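Long-range contact in Agap007691-pb (Anopheles gambiae, PDB 5C98), which belongs to the serpin family and may act as an inhibitor of serine-type endopeptidases, though its function has not been established: residues C217-M229 and M239-I253. Sequence-based numbering, arbitrary orientation.
Sequences CLHNELRCKVVDM and MLVLLPYDGTELRQI
Tyr245 lays its ring flat over the turn that precedes strand 224-229, with the Arg223-Cys224 peptide under one face, Arg223 C lying 3.6 Å from the ring plane. Its backbone is tied to the same peptide, Tyr245 N donating to Arg223 O at 2.9 Å. With CG beside the backbone N (chi1 -68°), the ring reaches back over that peptide, and its OH donates to Asn220 OD1 at 2.6 Å. The Arg223 guanidinium meets the ring's edge; the planes stand 84° apart, edge to face, with Tyr245 CD2 over the guanidinium face, 3.9 Å from Arg223 CZ. Arg223 and Cys224 both face His219 in a G1 bulge. Ile253 fills the hollow walled by Leu222, Arg223 and Cys224: CD1 lies against Arg223 O and 3.4 Å from Leu222 O, CG1 against Cys224 CB. A water bridges Leu222 O and Gln252 NE2.

From there the strands run antiparallel, six backbone bonds joining Lys225, Val227 and Met229 to Leu243, Val241 and Met239. On one face Val226 CG1 touches Leu240 CD1 and Leu242 CD2, lying side by side with Leu242. On the other, Val227 CG2 lies alongside Val241 CB, and Met229 SD meets Met239 CE at 4.0 Å.

This hairpin belongs to serpin beta-sheet B: strand 204-219 pairs with 224-230, strand 354-360 with 237-244. Ile265 of helix 259-268 packs on Val226, while Phe348 of strand 346-349 rests on Lys225, Val227 and Leu243 across the other face.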
# COMPACT_ATOMS: atom_id res chain seq x y z
N CYS A 217 21.14 -8.06 -8.18
CA CYS A 217 21.45 -9.48 -8.27
C CYS A 217 20.58 -10.13 -9.33
O CYS A 217 19.59 -9.57 -9.80
CB CYS A 217 21.29 -10.20 -6.93
SG CYS A 217 19.61 -10.24 -6.28
N LEU A 218 20.99 -11.32 -9.73
CA LEU A 218 20.12 -12.21 -10.46
C LEU A 218 19.47 -13.14 -9.45
O LEU A 218 20.04 -13.45 -8.41
CB LEU A 218 20.93 -13.04 -11.45
CG LEU A 218 21.71 -12.32 -12.53
CD1 LEU A 218 22.41 -13.34 -13.46
CD2 LEU A 218 20.79 -11.42 -13.33
N HIS A 219 18.26 -13.59 -9.76
CA HIS A 219 17.60 -14.62 -8.95
C HIS A 219 17.08 -15.69 -9.90
O HIS A 219 16.00 -15.56 -10.48
CB HIS A 219 16.51 -14.07 -8.03
CG HIS A 219 16.20 -15.00 -6.90
ND1 HIS A 219 15.73 -16.28 -7.11
CD2 HIS A 219 16.34 -14.86 -5.56
CE1 HIS A 219 15.58 -16.88 -5.94
NE2 HIS A 219 15.95 -16.05 -4.99
N ASN A 220 17.87 -16.75 -10.10
CA ASN A 220 17.51 -17.71 -11.13
C ASN A 220 16.28 -18.51 -10.73
O ASN A 220 15.51 -18.90 -11.60
CB ASN A 220 18.67 -18.64 -11.49
CG ASN A 220 19.74 -17.99 -12.37
OD1 ASN A 220 19.54 -16.93 -12.98
ND2 ASN A 220 20.88 -18.65 -12.47
N GLU A 221 16.05 -18.74 -9.44
CA GLU A 221 14.88 -19.52 -9.05
C GLU A 221 13.59 -18.74 -9.24
O GLU A 221 12.58 -19.30 -9.70
CB GLU A 221 15.01 -19.99 -7.60
N LEU A 222 13.58 -17.45 -8.90
CA LEU A 222 12.42 -16.60 -9.13
C LEU A 222 12.31 -16.18 -10.59
O LEU A 222 11.23 -15.76 -11.02
CB LEU A 222 12.57 -15.36 -8.26
CG LEU A 222 11.37 -14.52 -7.83
CD1 LEU A 222 10.15 -15.34 -7.47
CD2 LEU A 222 11.80 -13.71 -6.63
N ARG A 223 13.39 -16.32 -11.35
CA ARG A 223 13.46 -15.97 -12.76
C ARG A 223 13.33 -14.46 -12.96
O ARG A 223 12.54 -14.00 -13.77
CB ARG A 223 12.43 -16.71 -13.63
CG ARG A 223 12.27 -18.19 -13.35
CD ARG A 223 13.53 -18.93 -13.65
NE ARG A 223 13.89 -19.00 -15.06
CZ ARG A 223 15.12 -19.27 -15.48
NH1 ARG A 223 16.10 -19.50 -14.60
NH2 ARG A 223 15.38 -19.31 -16.78
N CYS A 224 14.14 -13.69 -12.24
CA CYS A 224 14.12 -12.24 -12.41
C CYS A 224 15.47 -11.62 -12.10
O CYS A 224 16.27 -12.18 -11.33
CB CYS A 224 13.00 -11.59 -11.60
SG CYS A 224 13.22 -11.80 -9.80
N LYS A 225 15.71 -10.47 -12.71
CA LYS A 225 16.74 -9.54 -12.27
C LYS A 225 16.19 -8.65 -11.17
O LYS A 225 14.98 -8.39 -11.11
CB LYS A 225 17.16 -8.65 -13.43
CG LYS A 225 17.96 -9.31 -14.51
CD LYS A 225 18.41 -8.31 -15.57
CE LYS A 225 19.27 -8.96 -16.59
NZ LYS A 225 19.70 -8.01 -17.64
N VAL A 226 17.07 -8.20 -10.28
CA VAL A 226 16.68 -7.38 -9.14
C VAL A 226 17.62 -6.20 -9.03
O VAL A 226 18.84 -6.36 -9.08
CB VAL A 226 16.76 -8.20 -7.85
CG1 VAL A 226 16.23 -7.42 -6.69
CG2 VAL A 226 16.01 -9.51 -8.01
N VAL A 227 17.06 -5.01 -8.83
CA VAL A 227 17.83 -3.87 -8.37
C VAL A 227 17.10 -3.25 -7.19
O VAL A 227 15.87 -3.24 -7.13
CB VAL A 227 18.04 -2.80 -9.47
CG1 VAL A 227 18.97 -3.28 -10.58
CG2 VAL A 227 16.70 -2.28 -10.00
N ASP A 228 17.85 -2.75 -6.23
CA ASP A 228 17.27 -2.03 -5.09
C ASP A 228 17.62 -0.56 -5.27
O ASP A 228 18.79 -0.18 -5.17
CB ASP A 228 17.79 -2.59 -3.76
CG ASP A 228 16.78 -2.45 -2.63
OD1 ASP A 228 15.80 -1.68 -2.77
OD2 ASP A 228 16.99 -3.12 -1.59
N MET A 229 16.61 0.25 -5.59
CA MET A 229 16.78 1.64 -5.98
C MET A 229 16.46 2.52 -4.79
O MET A 229 15.27 2.67 -4.44
CB MET A 229 15.83 1.96 -7.13
CG MET A 229 16.24 1.25 -8.42
SD MET A 229 15.19 1.68 -9.79
CE MET A 229 15.47 3.43 -9.94
N MET A 239 13.37 1.07 -3.11
CA MET A 239 12.41 0.40 -3.98
C MET A 239 13.10 -0.78 -4.64
O MET A 239 13.97 -0.59 -5.50
CB MET A 239 11.89 1.35 -5.04
CG MET A 239 10.92 0.71 -6.00
SD MET A 239 10.19 1.81 -7.22
CE MET A 239 11.62 2.27 -8.19
N LEU A 240 12.69 -1.98 -4.28
CA LEU A 240 13.18 -3.18 -4.94
C LEU A 240 12.35 -3.39 -6.20
O LEU A 240 11.12 -3.40 -6.15
CB LEU A 240 13.05 -4.36 -3.99
CG LEU A 240 13.84 -5.64 -4.28
CD1 LEU A 240 15.32 -5.42 -4.15
CD2 LEU A 240 13.37 -6.75 -3.37
N VAL A 241 13.03 -3.55 -7.33
CA VAL A 241 12.36 -3.75 -8.61
C VAL A 241 12.72 -5.14 -9.09
O VAL A 241 13.90 -5.49 -9.19
CB VAL A 241 12.76 -2.71 -9.66
CG1 VAL A 241 11.98 -2.93 -10.94
CG2 VAL A 241 12.53 -1.31 -9.13
N LEU A 242 11.70 -5.94 -9.37
CA LEU A 242 11.85 -7.31 -9.85
C LEU A 242 11.41 -7.35 -11.30
O LEU A 242 10.22 -7.14 -11.61
CB LEU A 242 11.03 -8.28 -9.02
CG LEU A 242 11.16 -8.19 -7.50
CD1 LEU A 242 10.37 -9.33 -6.84
CD2 LEU A 242 12.59 -8.22 -7.07
N LEU A 243 12.35 -7.62 -12.20
CA LEU A 243 12.10 -7.63 -13.63
C LEU A 243 12.22 -9.06 -14.14
O LEU A 243 13.33 -9.62 -14.16
CB LEU A 243 13.14 -6.73 -14.32
CG LEU A 243 13.09 -6.66 -15.83
CD1 LEU A 243 11.83 -5.99 -16.33
CD2 LEU A 243 14.32 -5.91 -16.37
N PRO A 244 11.13 -9.68 -14.54
CA PRO A 244 11.20 -11.07 -14.99
C PRO A 244 12.18 -11.25 -16.13
O PRO A 244 12.31 -10.39 -17.01
CB PRO A 244 9.76 -11.37 -15.45
CG PRO A 244 8.91 -10.41 -14.67
CD PRO A 244 9.74 -9.16 -14.54
N TYR A 245 12.87 -12.39 -16.14
CA TYR A 245 13.68 -12.72 -17.30
C TYR A 245 12.79 -12.80 -18.54
O TYR A 245 11.59 -13.05 -18.45
CB TYR A 245 14.30 -14.10 -17.10
CG TYR A 245 15.35 -14.22 -16.01
CD1 TYR A 245 15.98 -13.11 -15.50
CD2 TYR A 245 15.76 -15.46 -15.56
CE1 TYR A 245 16.96 -13.22 -14.51
CE2 TYR A 245 16.72 -15.59 -14.60
CZ TYR A 245 17.33 -14.47 -14.09
OH TYR A 245 18.31 -14.59 -13.11
N ASP A 246 13.40 -12.62 -19.71
CA ASP A 246 12.70 -12.91 -20.95
C ASP A 246 12.13 -14.33 -20.91
O ASP A 246 12.72 -15.24 -20.33
CB ASP A 246 13.65 -12.79 -22.13
CG ASP A 246 13.99 -11.36 -22.43
OD1 ASP A 246 13.08 -10.61 -22.83
OD2 ASP A 246 15.15 -10.97 -22.22
N GLY A 247 10.96 -14.49 -21.53
CA GLY A 247 10.27 -15.76 -21.55
C GLY A 247 9.54 -16.11 -20.27
O GLY A 247 9.06 -17.24 -20.13
N THR A 248 9.47 -15.18 -19.32
CA THR A 248 8.79 -15.40 -18.05
C THR A 248 7.78 -14.29 -17.85
O THR A 248 8.10 -13.11 -18.03
CB THR A 248 9.78 -15.38 -16.89
OG1 THR A 248 10.82 -16.33 -17.16
CG2 THR A 248 9.11 -15.72 -15.58
N GLU A 249 6.57 -14.67 -17.47
CA GLU A 249 5.49 -13.73 -17.21
C GLU A 249 5.63 -13.14 -15.81
O GLU A 249 6.05 -13.81 -14.87
CB GLU A 249 4.16 -14.49 -17.25
CG GLU A 249 3.74 -15.07 -18.59
CD GLU A 249 3.29 -14.00 -19.54
OE1 GLU A 249 2.62 -13.05 -19.08
OE2 GLU A 249 3.61 -14.11 -20.73
N LEU A 250 5.27 -11.86 -15.66
CA LEU A 250 5.26 -11.24 -14.35
C LEU A 250 4.40 -12.02 -13.37
O LEU A 250 4.76 -12.16 -12.21
CB LEU A 250 4.85 -9.78 -14.45
CG LEU A 250 4.81 -9.06 -13.10
CD1 LEU A 250 6.19 -9.02 -12.43
CD2 LEU A 250 4.28 -7.64 -13.27
N ARG A 251 3.28 -12.58 -13.83
CA ARG A 251 2.41 -13.32 -12.92
C ARG A 251 3.17 -14.44 -12.23
O ARG A 251 2.88 -14.77 -11.06
CB ARG A 251 1.23 -13.90 -13.67
CG ARG A 251 0.17 -14.52 -12.81
CD ARG A 251 -0.96 -15.06 -13.68
NE ARG A 251 -0.48 -16.17 -14.52
CZ ARG A 251 -0.04 -16.06 -15.77
NH1 ARG A 251 -0.01 -14.88 -16.39
NH2 ARG A 251 0.38 -17.13 -16.42
N GLN A 252 4.13 -15.06 -12.91
CA GLN A 252 4.89 -16.13 -12.28
C GLN A 252 5.72 -15.61 -11.11
O GLN A 252 5.82 -16.26 -10.07
CB GLN A 252 5.80 -16.80 -13.31
CG GLN A 252 6.49 -18.04 -12.78
CD GLN A 252 7.49 -18.62 -13.76
OE1 GLN A 252 7.22 -18.71 -14.96
NE2 GLN A 252 8.65 -19.01 -13.25
N ILE A 253 6.33 -14.43 -11.25
CA ILE A 253 7.10 -13.85 -10.16
C ILE A 253 6.16 -13.49 -9.01
O ILE A 253 6.44 -13.76 -7.85
CB ILE A 253 7.87 -12.61 -10.66
CG1 ILE A 253 9.16 -12.98 -11.41
CG2 ILE A 253 8.28 -11.70 -9.49
CD1 ILE A 253 9.01 -13.80 -12.64
O HOH W 1 8.97 -17.40 -10.75